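Local coordinates for protein peptide chain release factor RF2 (Thermus thermophilus, PDB 2IHR) that recognises the stop codons UGA and UAA on the ribosome and directs the release of the finished polypeptide at the end of translation, at residues V190-F195 with V315-Y320; G126-D131 with R200-F205; K114-T119 with V208-E213; V220-E225 with I278-L283. One frame throughout, in Å; residues are numbered along the deposited sequence.

Contact 1. Residues V190-F195 with V315-Y320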
loop_
_atom_site.group_PDB
_atom_site.type_symbol
_atom_site.label_atom_id
_atom_site.label_comp_id
_atom_site.label_asym_id
_atom_site.label_seq_id
_atom_site.Cartn_x
_atom_site.Cartn_y
_atom_site.Cartn_z
ATOM N N VAL A 190 23.383 0.921 3.272
ATOM C CA VAL A 190 24.768 1.216 3.576
ATOM C C VAL A 190 25.344 0.139 4.495
ATOM O O VAL A 190 24.778 -0.169 5.568
ATOM C CB VAL A 190 24.885 2.555 4.283
ATOM C CG1 VAL A 190 26.324 2.967 4.342
ATOM C CG2 VAL A 190 24.008 3.581 3.577
ATOM N N ARG A 191 26.456 -0.438 4.049
ATOM C CA ARG A 191 27.180 -1.476 4.792
ATOM C C ARG A 191 28.305 -1.939 3.920
ATOM O O ARG A 191 28.389 -1.570 2.741
ATOM C CB ARG A 191 26.312 -2.712 5.061
ATOM C CG ARG A 191 25.989 -3.467 3.799
ATOM C CD ARG A 191 25.307 -4.799 4.021
ATOM N NE ARG A 191 25.143 -5.442 2.724
ATOM C CZ ARG A 191 24.449 -6.550 2.518
ATOM N NH1 ARG A 191 23.836 -7.146 3.543
ATOM N NH2 ARG A 191 24.395 -7.078 1.290
ATOM N N PRO A 192 29.216 -2.715 4.498
ATOM C CA PRO A 192 30.319 -3.222 3.671
ATOM C C PRO A 192 29.775 -4.456 2.873
ATOM O O PRO A 192 29.066 -5.322 3.418
ATOM C CB PRO A 192 31.409 -3.557 4.702
ATOM C CG PRO A 192 30.634 -3.732 6.039
ATOM C CD PRO A 192 29.591 -2.639 5.926
ATOM N N SER A 193 30.092 -4.520 1.582
ATOM C CA SER A 193 29.596 -5.597 0.725
ATOM C C SER A 193 30.183 -6.983 0.930
ATOM O O SER A 193 31.396 -7.136 1.027
ATOM C CB SER A 193 29.795 -5.205 -0.753
ATOM O OG SER A 193 29.457 -6.260 -1.658
ATOM N N PRO A 194 29.325 -8.020 1.009
ATOM C CA PRO A 194 29.928 -9.346 1.181
ATOM C C PRO A 194 30.769 -9.652 -0.060
ATOM O O PRO A 194 31.750 -10.370 0.012
ATOM C CB PRO A 194 28.722 -10.287 1.304
ATOM C CG PRO A 194 27.555 -9.509 0.681
ATOM C CD PRO A 194 27.854 -8.079 1.106
ATOM N N PHE A 195 30.393 -9.056 -1.188
ATOM C CA PHE A 195 31.080 -9.257 -2.463
ATOM C C PHE A 195 32.430 -8.544 -2.692
ATOM O O PHE A 195 33.120 -8.846 -3.661
ATOM C CB PHE A 195 30.100 -8.914 -3.572
ATOM C CG PHE A 195 28.771 -9.550 -3.375
ATOM C CD1 PHE A 195 28.678 -10.935 -3.183
ATOM C CD2 PHE A 195 27.616 -8.778 -3.279
ATOM C CE1 PHE A 195 27.463 -11.540 -2.891
ATOM C CE2 PHE A 195 26.384 -9.375 -2.986
ATOM C CZ PHE A 195 26.314 -10.762 -2.790
ATOM N N VAL A 315 21.101 1.820 7.344
ATOM C CA VAL A 315 22.542 1.752 7.423
ATOM C C VAL A 315 22.933 0.872 8.579
ATOM O O VAL A 315 22.918 1.267 9.734
ATOM C CB VAL A 315 23.187 3.209 7.408
ATOM C CG1 VAL A 315 22.230 4.189 7.906
ATOM C CG2 VAL A 315 24.509 3.243 8.182
ATOM N N LEU A 316 23.300 -0.340 8.174
ATOM C CA LEU A 316 23.621 -1.460 9.017
ATOM C C LEU A 316 24.864 -1.527 9.874
ATOM O O LEU A 316 24.813 -2.112 10.946
ATOM C CB LEU A 316 23.496 -2.709 8.153
ATOM C CG LEU A 316 22.245 -2.727 7.222
ATOM C CD1 LEU A 316 22.113 -4.109 6.677
ATOM C CD2 LEU A 316 20.889 -2.340 7.896
ATOM N N ASP A 317 25.973 -0.958 9.440
ATOM C CA ASP A 317 27.174 -0.981 10.273
ATOM C C ASP A 317 27.067 0.012 11.415
ATOM O O ASP A 317 27.942 0.060 12.273
ATOM C CB ASP A 317 28.406 -0.621 9.459
ATOM C CG ASP A 317 28.120 0.470 8.464
ATOM O OD1 ASP A 317 27.525 1.505 8.851
ATOM O OD2 ASP A 317 28.477 0.288 7.290
ATOM N N LYS A 318 26.020 0.827 11.417
ATOM C CA LYS A 318 25.828 1.811 12.473
ATOM C C LYS A 318 24.477 1.546 13.123
ATOM O O LYS A 318 23.978 2.338 13.901
ATOM C CB LYS A 318 25.926 3.239 11.889
ATOM C CG LYS A 318 27.363 3.586 11.504
ATOM C CD LYS A 318 27.460 4.606 10.375
ATOM C CE LYS A 318 28.544 5.669 10.637
ATOM N NZ LYS A 318 28.013 6.823 11.490
ATOM N N ASN A 319 23.858 0.439 12.743
ATOM C CA ASN A 319 22.610 -0.015 13.349
ATOM C C ASN A 319 21.386 0.829 13.500
ATOM O O ASN A 319 20.820 0.918 14.590
ATOM C CB ASN A 319 22.893 -0.595 14.739
ATOM C CG ASN A 319 23.695 -1.852 14.686
ATOM O OD1 ASN A 319 23.980 -2.454 15.713
ATOM N ND2 ASN A 319 24.065 -2.271 13.480
ATOM N N TYR A 320 20.932 1.403 12.412
ATOM C CA TYR A 320 19.713 2.192 12.452
ATOM C C TYR A 320 19.116 2.202 11.046
ATOM O O TYR A 320 19.823 1.959 10.040
ATOM C CB TYR A 320 19.991 3.631 12.948
ATOM C CG TYR A 320 20.789 4.498 11.991
ATOM C CD1 TYR A 320 20.164 5.311 11.070
ATOM C CD2 TYR A 320 22.173 4.498 12.016
ATOM C CE1 TYR A 320 20.885 6.110 10.213
ATOM C CE2 TYR A 320 22.900 5.276 11.166
ATOM C CZ TYR A 320 22.256 6.104 10.259
ATOM O OH TYR A 320 22.998 6.974 9.443
#

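Contact 2. Residues G126-D131 with R200-F205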
loop_
_atom_site.group_PDB
_atom_site.type_symbol
_atom_site.label_atom_id
_atom_site.label_comp_id
_atom_site.label_asym_id
_atom_site.label_seq_id
_atom_site.Cartn_x
_atom_site.Cartn_y
_atom_site.Cartn_z
ATOM N N GLY A 126 25.575 -2.327 -8.267
ATOM C CA GLY A 126 26.052 -3.570 -8.861
ATOM C C GLY A 126 25.538 -4.831 -8.204
ATOM O O GLY A 126 24.347 -4.948 -7.983
ATOM N N THR A 127 26.399 -5.781 -7.871
ATOM C CA THR A 127 25.876 -6.990 -7.260
ATOM C C THR A 127 25.227 -6.661 -5.925
ATOM O O THR A 127 24.224 -7.295 -5.542
ATOM C CB THR A 127 26.965 -8.021 -7.014
ATOM O OG1 THR A 127 27.842 -8.045 -8.139
ATOM C CG2 THR A 127 26.338 -9.416 -6.813
ATOM N N GLU A 128 25.808 -5.678 -5.219
ATOM C CA GLU A 128 25.282 -5.250 -3.929
ATOM C C GLU A 128 23.816 -4.858 -4.084
ATOM O O GLU A 128 22.979 -5.201 -3.232
ATOM C CB GLU A 128 26.063 -4.056 -3.385
ATOM C CG GLU A 128 26.951 -4.332 -2.177
ATOM C CD GLU A 128 26.195 -4.637 -0.859
ATOM O OE1 GLU A 128 25.910 -5.839 -0.595
ATOM O OE2 GLU A 128 25.898 -3.685 -0.088
ATOM N N ALA A 129 23.489 -4.153 -5.168
ATOM C CA ALA A 129 22.096 -3.761 -5.363
ATOM C C ALA A 129 21.094 -4.916 -5.627
ATOM O O ALA A 129 19.895 -4.799 -5.345
ATOM C CB ALA A 129 21.998 -2.700 -6.479
ATOM N N CYS A 130 21.566 -6.026 -6.162
ATOM C CA CYS A 130 20.663 -7.133 -6.449
ATOM C C CYS A 130 20.344 -7.854 -5.146
ATOM O O CYS A 130 19.214 -8.301 -4.924
ATOM C CB CYS A 130 21.291 -8.126 -7.465
ATOM S SG CYS A 130 21.760 -7.428 -9.089
ATOM N N ASP A 131 21.353 -7.961 -4.296
ATOM C CA ASP A 131 21.197 -8.602 -3.004
ATOM C C ASP A 131 20.203 -7.755 -2.191
ATOM O O ASP A 131 19.254 -8.283 -1.590
ATOM C CB ASP A 131 22.579 -8.690 -2.329
ATOM C CG ASP A 131 22.578 -9.539 -1.055
ATOM O OD1 ASP A 131 21.865 -10.571 -1.004
ATOM O OD2 ASP A 131 23.321 -9.170 -0.107
ATOM N N ARG A 200 35.227 -2.130 2.795
ATOM C CA ARG A 200 34.799 -0.797 2.415
ATOM C C ARG A 200 33.252 -0.693 2.361
ATOM O O ARG A 200 32.593 -1.525 1.713
ATOM C CB ARG A 200 35.438 -0.453 1.059
ATOM C CG ARG A 200 34.997 0.865 0.449
ATOM C CD ARG A 200 34.828 0.689 -1.057
ATOM N NE ARG A 200 33.592 1.304 -1.551
ATOM C CZ ARG A 200 33.090 1.088 -2.766
ATOM N NH1 ARG A 200 33.725 0.274 -3.611
ATOM N NH2 ARG A 200 31.953 1.666 -3.132
ATOM N N ARG A 201 32.692 0.311 3.051
ATOM C CA ARG A 201 31.242 0.535 3.073
ATOM C C ARG A 201 30.755 0.778 1.645
ATOM O O ARG A 201 31.342 1.567 0.899
ATOM C CB ARG A 201 30.839 1.788 3.891
ATOM C CG ARG A 201 31.634 2.119 5.164
ATOM C CD ARG A 201 30.795 1.987 6.481
ATOM N NE ARG A 201 29.475 2.659 6.488
ATOM C CZ ARG A 201 29.216 3.877 6.974
ATOM N NH1 ARG A 201 30.189 4.606 7.506
ATOM N NH2 ARG A 201 27.969 4.353 6.966
ATOM N N HIS A 202 29.688 0.099 1.256
ATOM C CA HIS A 202 29.123 0.321 -0.064
ATOM C C HIS A 202 27.798 1.007 0.156
ATOM O O HIS A 202 27.244 1.025 1.262
ATOM C CB HIS A 202 28.889 -0.981 -0.827
ATOM C CG HIS A 202 30.113 -1.520 -1.505
ATOM N ND1 HIS A 202 31.330 -1.638 -0.862
ATOM C CD2 HIS A 202 30.295 -2.026 -2.749
ATOM C CE1 HIS A 202 32.206 -2.196 -1.681
ATOM N NE2 HIS A 202 31.604 -2.442 -2.832
ATOM N N THR A 203 27.304 1.602 -0.908
ATOM C CA THR A 203 26.036 2.279 -0.851
ATOM C C THR A 203 25.314 1.664 -2.009
ATOM O O THR A 203 25.897 1.512 -3.068
ATOM C CB THR A 203 26.222 3.778 -1.008
ATOM O OG1 THR A 203 27.098 4.256 0.041
ATOM C CG2 THR A 203 24.882 4.472 -0.936
ATOM N N SER A 204 24.064 1.266 -1.788
ATOM C CA SER A 204 23.291 0.587 -2.812
ATOM C C SER A 204 21.902 1.146 -2.811
ATOM O O SER A 204 21.480 1.770 -1.826
ATOM C CB SER A 204 23.211 -0.900 -2.510
ATOM O OG SER A 204 24.477 -1.515 -2.554
ATOM N N PHE A 205 21.191 0.948 -3.914
ATOM C CA PHE A 205 19.829 1.457 -4.018
ATOM C C PHE A 205 18.981 0.462 -4.744
ATOM O O PHE A 205 19.494 -0.378 -5.475
ATOM C CB PHE A 205 19.775 2.761 -4.826
ATOM C CG PHE A 205 20.528 3.886 -4.197
ATOM C CD1 PHE A 205 21.921 3.957 -4.320
ATOM C CD2 PHE A 205 19.871 4.796 -3.374
ATOM C CE1 PHE A 205 22.652 4.910 -3.618
ATOM C CE2 PHE A 205 20.587 5.749 -2.673
ATOM C CZ PHE A 205 21.988 5.804 -2.794
HETATM O O HOH W 1 25.422 -1.019 -0.094
#

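Contact 3. Residues K114-T119 with V208-E213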
loop_
_atom_site.group_PDB
_atom_site.type_symbol
_atom_site.label_atom_id
_atom_site.label_comp_id
_atom_site.label_asym_id
_atom_site.label_seq_id
_atom_site.Cartn_x
_atom_site.Cartn_y
_atom_site.Cartn_z
ATOM N N LYS A 114 -7.998 -1.998 -1.635
ATOM C CA LYS A 114 -7.563 -3.000 -2.601
ATOM C C LYS A 114 -6.245 -3.719 -2.352
ATOM O O LYS A 114 -5.365 -3.234 -1.640
ATOM C CB LYS A 114 -7.547 -2.396 -4.020
ATOM C CG LYS A 114 -8.780 -2.747 -4.880
ATOM C CD LYS A 114 -9.926 -1.733 -4.736
ATOM C CE LYS A 114 -11.179 -2.154 -5.521
ATOM N NZ LYS A 114 -12.097 -1.004 -5.816
ATOM N N ASN A 115 -6.114 -4.891 -2.952
ATOM C CA ASN A 115 -4.888 -5.638 -2.825
ATOM C C ASN A 115 -3.804 -4.849 -3.500
ATOM O O ASN A 115 -4.088 -3.891 -4.219
ATOM C CB ASN A 115 -5.051 -7.007 -3.425
ATOM C CG ASN A 115 -6.069 -7.807 -2.674
ATOM O OD1 ASN A 115 -6.287 -8.975 -2.955
ATOM N ND2 ASN A 115 -6.709 -7.168 -1.691
ATOM N N ALA A 116 -2.558 -5.242 -3.266
ATOM C CA ALA A 116 -1.446 -4.488 -3.789
ATOM C C ALA A 116 -0.495 -5.209 -4.731
ATOM O O ALA A 116 -0.237 -6.427 -4.604
ATOM C CB ALA A 116 -0.688 -3.904 -2.615
ATOM N N ILE A 117 -0.009 -4.439 -5.708
ATOM C CA ILE A 117 0.967 -4.902 -6.701
ATOM C C ILE A 117 2.217 -4.084 -6.395
ATOM O O ILE A 117 2.267 -2.869 -6.660
ATOM C CB ILE A 117 0.540 -4.584 -8.130
ATOM C CG1 ILE A 117 -0.819 -5.225 -8.414
ATOM C CG2 ILE A 117 1.633 -5.061 -9.109
ATOM C CD1 ILE A 117 -1.521 -4.673 -9.646
ATOM N N LEU A 118 3.191 -4.760 -5.783
ATOM C CA LEU A 118 4.464 -4.170 -5.364
ATOM C C LEU A 118 5.584 -4.703 -6.263
ATOM O O LEU A 118 5.675 -5.930 -6.519
ATOM C CB LEU A 118 4.705 -4.498 -3.881
ATOM C CG LEU A 118 6.021 -4.063 -3.180
ATOM C CD1 LEU A 118 5.741 -3.577 -1.743
ATOM C CD2 LEU A 118 7.013 -5.226 -3.206
ATOM N N THR A 119 6.413 -3.776 -6.765
ATOM C CA THR A 119 7.502 -4.147 -7.685
ATOM C C THR A 119 8.854 -3.597 -7.230
ATOM O O THR A 119 8.961 -2.427 -6.859
ATOM C CB THR A 119 7.247 -3.580 -9.116
ATOM O OG1 THR A 119 5.872 -3.743 -9.475
ATOM C CG2 THR A 119 8.130 -4.287 -10.137
ATOM N N VAL A 208 11.129 0.876 -5.065
ATOM C CA VAL A 208 9.939 0.055 -4.793
ATOM C C VAL A 208 8.698 0.758 -5.297
ATOM O O VAL A 208 8.522 1.935 -5.008
ATOM C CB VAL A 208 9.761 -0.190 -3.224
ATOM C CG1 VAL A 208 8.437 -0.847 -2.909
ATOM C CG2 VAL A 208 10.897 -1.070 -2.684
ATOM N N GLU A 209 7.853 0.051 -6.064
ATOM C CA GLU A 209 6.587 0.608 -6.546
ATOM C C GLU A 209 5.412 -0.215 -6.058
ATOM O O GLU A 209 5.507 -1.455 -5.925
ATOM C CB GLU A 209 6.505 0.675 -8.068
ATOM C CG GLU A 209 6.306 2.119 -8.596
ATOM C CD GLU A 209 5.166 2.923 -7.919
ATOM O OE1 GLU A 209 5.184 4.168 -8.017
ATOM O OE2 GLU A 209 4.256 2.334 -7.303
ATOM N N VAL A 210 4.318 0.504 -5.821
ATOM C CA VAL A 210 3.064 -0.036 -5.351
ATOM C C VAL A 210 1.904 0.732 -6.006
ATOM O O VAL A 210 1.840 1.963 -5.910
ATOM C CB VAL A 210 2.916 0.137 -3.798
ATOM C CG1 VAL A 210 1.838 -0.828 -3.231
ATOM C CG2 VAL A 210 4.239 -0.098 -3.142
ATOM N N ILE A 211 1.003 -0.000 -6.670
ATOM C CA ILE A 211 -0.202 0.552 -7.305
ATOM C C ILE A 211 -1.339 -0.410 -6.895
ATOM O O ILE A 211 -1.090 -1.555 -6.530
ATOM C CB ILE A 211 -0.069 0.539 -8.812
ATOM C CG1 ILE A 211 -0.087 -0.917 -9.288
ATOM C CG2 ILE A 211 1.190 1.343 -9.242
ATOM C CD1 ILE A 211 0.162 -1.096 -10.731
ATOM N N PRO A 212 -2.598 0.019 -6.947
ATOM C CA PRO A 212 -3.581 -1.000 -6.516
ATOM C C PRO A 212 -4.218 -1.886 -7.584
ATOM O O PRO A 212 -4.467 -1.414 -8.710
ATOM C CB PRO A 212 -4.653 -0.173 -5.812
ATOM C CG PRO A 212 -4.694 1.074 -6.647
ATOM C CD PRO A 212 -3.195 1.371 -6.980
ATOM N N GLU A 213 -4.471 -3.158 -7.222
ATOM C CA GLU A 213 -5.176 -4.106 -8.103
ATOM C C GLU A 213 -6.667 -3.822 -7.897
ATOM O O GLU A 213 -7.308 -4.306 -6.945
ATOM C CB GLU A 213 -4.924 -5.572 -7.754
ATOM C CG GLU A 213 -6.197 -6.421 -7.942
ATOM C CD GLU A 213 -5.956 -7.915 -7.891
ATOM O OE1 GLU A 213 -6.218 -8.550 -6.826
ATOM O OE2 GLU A 213 -5.504 -8.445 -8.938
HETATM O O HOH W 2 4.172 -2.200 -8.421
#

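Contact 4. Residues V220-E225 with I278-L283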
loop_
_atom_site.group_PDB
_atom_site.type_symbol
_atom_site.label_atom_id
_atom_site.label_comp_id
_atom_site.label_asym_id
_atom_site.label_seq_id
_atom_site.Cartn_x
_atom_site.Cartn_y
_atom_site.Cartn_z
ATOM N N VAL A 220 -10.211 -0.752 -18.199
ATOM C CA VAL A 220 -10.503 -0.830 -19.625
ATOM C C VAL A 220 -10.653 -2.279 -20.065
ATOM O O VAL A 220 -10.521 -3.216 -19.262
ATOM C CB VAL A 220 -9.392 -0.191 -20.492
ATOM C CG1 VAL A 220 -9.682 1.277 -20.706
ATOM C CG2 VAL A 220 -8.039 -0.380 -19.833
ATOM N N VAL A 221 -10.944 -2.449 -21.351
ATOM C CA VAL A 221 -11.118 -3.768 -21.943
ATOM C C VAL A 221 -10.053 -3.918 -23.015
ATOM O O VAL A 221 -9.705 -2.964 -23.719
ATOM C CB VAL A 221 -12.506 -3.921 -22.563
ATOM C CG1 VAL A 221 -12.937 -5.365 -22.467
ATOM C CG2 VAL A 221 -13.505 -2.993 -21.857
ATOM N N LEU A 222 -9.533 -5.123 -23.148
ATOM C CA LEU A 222 -8.458 -5.310 -24.102
ATOM C C LEU A 222 -8.756 -5.978 -25.437
ATOM O O LEU A 222 -9.463 -7.002 -25.530
ATOM C CB LEU A 222 -7.289 -6.030 -23.411
ATOM C CG LEU A 222 -6.530 -5.302 -22.291
ATOM C CD1 LEU A 222 -5.557 -6.283 -21.627
ATOM C CD2 LEU A 222 -5.802 -4.063 -22.851
ATOM N N LYS A 223 -8.178 -5.370 -26.469
ATOM C CA LYS A 223 -8.308 -5.854 -27.832
ATOM C C LYS A 223 -7.165 -6.845 -28.079
ATOM O O LYS A 223 -5.995 -6.458 -28.051
ATOM C CB LYS A 223 -8.212 -4.679 -28.806
ATOM C CG LYS A 223 -9.256 -3.586 -28.588
ATOM C CD LYS A 223 -9.180 -2.556 -29.708
ATOM C CE LYS A 223 -10.403 -1.633 -29.707
ATOM N NZ LYS A 223 -10.519 -0.799 -28.473
ATOM N N PRO A 224 -7.489 -8.133 -28.326
ATOM C CA PRO A 224 -6.492 -9.195 -28.571
ATOM C C PRO A 224 -5.441 -8.749 -29.554
ATOM O O PRO A 224 -4.290 -9.192 -29.496
ATOM C CB PRO A 224 -7.317 -10.339 -29.132
ATOM C CG PRO A 224 -8.648 -10.117 -28.522
ATOM C CD PRO A 224 -8.847 -8.623 -28.602
ATOM N N GLU A 225 -5.863 -7.867 -30.452
ATOM C CA GLU A 225 -4.992 -7.328 -31.481
ATOM C C GLU A 225 -4.177 -6.164 -30.939
ATOM O O GLU A 225 -3.350 -5.587 -31.648
ATOM C CB GLU A 225 -5.810 -6.891 -32.715
ATOM C CG GLU A 225 -7.125 -6.159 -32.430
ATOM C CD GLU A 225 -8.337 -7.080 -32.339
ATOM O OE1 GLU A 225 -9.460 -6.579 -32.548
ATOM O OE2 GLU A 225 -8.182 -8.290 -32.056
ATOM N N ILE A 278 -2.804 -7.796 -13.867
ATOM C CA ILE A 278 -1.780 -6.820 -13.486
ATOM C C ILE A 278 -1.715 -5.743 -14.569
ATOM O O ILE A 278 -1.910 -4.562 -14.282
ATOM C CB ILE A 278 -0.326 -7.431 -13.333
ATOM C CG1 ILE A 278 -0.106 -8.029 -11.931
ATOM C CG2 ILE A 278 0.713 -6.304 -13.438
ATOM C CD1 ILE A 278 -0.772 -9.318 -11.652
ATOM N N LEU A 279 -1.461 -6.157 -15.807
ATOM C CA LEU A 279 -1.365 -5.226 -16.930
ATOM C C LEU A 279 -2.482 -4.197 -16.949
ATOM O O LEU A 279 -2.255 -2.986 -17.132
ATOM C CB LEU A 279 -1.379 -5.981 -18.259
ATOM C CG LEU A 279 -0.928 -5.194 -19.505
ATOM C CD1 LEU A 279 -2.061 -5.146 -20.523
ATOM C CD2 LEU A 279 -0.467 -3.777 -19.130
ATOM N N LYS A 280 -3.694 -4.678 -16.764
ATOM C CA LYS A 280 -4.820 -3.776 -16.790
ATOM C C LYS A 280 -4.611 -2.668 -15.758
ATOM O O LYS A 280 -4.719 -1.465 -16.065
ATOM C CB LYS A 280 -6.124 -4.557 -16.533
ATOM C CG LYS A 280 -6.843 -5.090 -17.809
ATOM C CD LYS A 280 -7.861 -6.182 -17.465
ATOM C CE LYS A 280 -8.991 -6.283 -18.458
ATOM N NZ LYS A 280 -10.281 -5.783 -17.886
ATOM N N ALA A 281 -4.283 -3.090 -14.540
ATOM C CA ALA A 281 -4.052 -2.188 -13.412
ATOM C C ALA A 281 -2.913 -1.182 -13.597
ATOM O O ALA A 281 -2.909 -0.120 -12.981
ATOM C CB ALA A 281 -3.801 -2.996 -12.203
ATOM N N ARG A 282 -1.935 -1.532 -14.421
ATOM C CA ARG A 282 -0.822 -0.636 -14.685
ATOM C C ARG A 282 -1.231 0.458 -15.671
ATOM O O ARG A 282 -0.732 1.579 -15.626
ATOM C CB ARG A 282 0.349 -1.431 -15.232
ATOM C CG ARG A 282 0.988 -2.347 -14.205
ATOM C CD ARG A 282 2.270 -2.922 -14.732
ATOM N NE ARG A 282 3.057 -1.811 -15.211
ATOM C CZ ARG A 282 4.139 -1.922 -15.969
ATOM N NH1 ARG A 282 4.608 -3.107 -16.364
ATOM N NH2 ARG A 282 4.755 -0.809 -16.323
ATOM N N LEU A 283 -2.146 0.108 -16.568
ATOM C CA LEU A 283 -2.657 1.045 -17.552
ATOM C C LEU A 283 -3.554 2.001 -16.788
ATOM O O LEU A 283 -3.530 3.209 -17.006
ATOM C CB LEU A 283 -3.458 0.283 -18.602
ATOM C CG LEU A 283 -2.624 -0.628 -19.510
ATOM C CD1 LEU A 283 -3.503 -1.627 -20.262
ATOM C CD2 LEU A 283 -1.837 0.270 -20.467
#

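Contact 1. Residues V190-F195 with V315-Y320
Val-190 and Leu-316 are joined through the backbone by one hydrogen bond: the N of Leu-316 lies 3.0 Å from the O of Val-190. The donor sits almost in line with the carbonyl (C=O...N 169°), although the bond is bent at the hydrogen (N-H...O 138°). The same oxygen receives a CA-H...O contact from the CA of Val-315, at 3.5 Å.

The apolar part is a pair of valines. Val-190 and Val-315 stand side by side on one face of the sheet, their CB atoms 3.6 Å apart and both pointing the same way, and the side chain of Arg-201 touches both. The CB of Arg-191 brushes the CB of Leu-316 at 4.2 Å, while the guanidinium leads off to salt bridges with Glu-128 and Asp-131.

The third group is the Asp-317 carboxylate, packed against carbon atoms. With its CG set between the backbone N and the carbonyl carbon (chi1 39°), Asp-317 brings OD2 to 3.3 Å from the CA of Arg-191 and 3.4 Å from the CD of Pro-192; its polar partner is NE of Arg-201, in a salt bridge.

A single parallel bridge, Val-190 to Val-315, ends the pairing of strands 185-190 and 312-315. Beyond it the chains part, one toward the Ser-Pro-Phe tripeptide by which RF2 reads its codons, the other into a hairpin turn with a G1 beta bulge at Asn-319 and Tyr-320 opposite Val-315.

Contact 2. Residues G126-D131 with R200-F205
The first turn of helix 127-145 packs on the start of strand 201-213 in the mixed sheet, and Glu-128 and Ala-129 supply the helix side of this contact against His-202, Ser-204 and Phe-205. The two short axes approach to 7.2 Å and cross at -55°, close enough for small side chains to meet directly.

Ser-204 is the centre. Its CB points at the helix, and its OG reaches 3.1 Å from the CB of Glu-128. The Glu-128 chain bends at chi2 (-69°), and its carboxylate runs past Ser-204 toward Arg-191. A water then bridges the pair: it donates to OE2 of Glu-128 at 2.7 Å and is hydrogen-bonded to OG of Ser-204, also at 2.7 Å. The other carboxylate oxygen, OE1, is taken by Arg-191. One residue on, the CB of Ala-129 rests 3.6 Å from the carbonyl O of Phe-205.

His-202 flanks Glu-128 obliquely, its CD2 lying 4.1 Å from the CG of Glu-128, with the carboxylate and ring planes almost perpendicular (89°). The ring is held from its own segment: ND1 donates to the O of Arg-200 at 2.9 Å, nearly in the ring plane, and the Arg-200 guanidinium lies over one ring face, offset toward the rim.

The chemistry implies a buried carboxylate whose charge is shared between an arginine and a water, a setting that would probably favour its ionised form. It also implies an imidazole held by the bond at ND1, which as donor to a carbonyl probably carries a proton.

Contact 3. Residues K114-T119 with V208-E213
Ile-117 and Ile-211 face each other as a hydrogen-bonded antiparallel pair, with side chains on the same side of the sheet. The CB of Ile-117 lies 3.9 Å from the CG1 of Ile-211. That branch is placed by chi1 68°, which sets CG1 between the backbone N and the carbonyl carbon and swings it toward the neighbouring strand. The far end of Ile-117 stays against CD1 of Ile-211 and crosses Glu-213 at about a right angle, its CD1 4.0 Å from the CB of Glu-213. A serine in place of Ile-117 lacks CG1, CG2 and CD1 and would probably open a gap between Ile-211, Glu-213 and Ala-281 of the covering helix. On the same face, Asn-115 and Glu-213 run alongside each other, amide and carboxylate planes 35° apart.

Leu-118 points to the opposite face. The side chain crosses two valines obliquely, its CD1 4.0 Å from both CG1 of Val-208 and CG2 of Val-210; CG1 of Val-210 turns to the CB of Ala-116.

Ile-117 and Ile-211 exchange two backbone bonds, the N of Ile-117 to the O of Ile-211 measuring 3.2 Å. Thr-119 and Glu-209 exchange another two.

The strands, at 162°, form an antiparallel pair inside the mixed sheet, covered here by helix 176-180 on the face of Ala-116, Leu-118 and Val-210 and by helix 268-294 on the face of Ile-117 and Ile-211.

Contact 4. Residues V220-E225 with I278-L283
Lys-280 and Val-220 make the polar half of this contact. NZ of Lys-280 donates to the backbone O of Val-220 at 2.9 Å, meeting the carbonyl almost head-on, with a C=O...N angle of 168°. The lysine leaves the helix broadside and its end comes nearest the loop; a bend at the last torsion (chi4 -109°) turns the ammonium onto the oxygen, with CE following at 3.5 Å from the O of Val-220. A leucine in its place has no ammonium and would probably leave the carbonyl of Val-220 without this donor, and the loop less firmly held to the helix.

The loop belongs to the RF-1 domain, where it leads into strand 227-232, the first of a three-stranded antiparallel sheet. Helix 268-294 packs against that sheet, Leu-279 on Ile-258 and Val-260 and Leu-283 on Ile-258. The GGQ motif lies in the connection between strands 227-232 and 248-253.

The apolar half is carried by Leu-222, which points at the helix and whose two methyls divide between Leu-279 and Leu-283. CD1 meets the CD1 of Leu-279 at 3.8 Å, the side chains crossing at a slant, and lies 4.2 Å from the CG of Lys-280, on the aliphatic part of the lysine. CD2 faces the CD1 of Leu-283, four residues further along the helix than Leu-279, at 4.2 Å. His-253 of the middle strand touches all three leucines.

From the N terminus, strand 115-122 opens contact 3 and the start of helix 127-145 opens contact 2. The chain next passes 190-195, the first half of contact 1, before strand 201-213 closes contact 2 with its beginning and contact 3 with its end. Contact 2 therefore nests within contact 3, and contact 1 crosses both. Contact 4, opened at 220-225 and closed on helix 268-294, lies wholly within the span of contact 1, which closes last at 315-320. Contacts 1 and 2 touch at one end of the mixed sheet. About 25 Å from contact 2, between centres, contact 3 meets contact 4, joining the mixed sheet to helix 268-294, which packs on the three-stranded sheet 227-262.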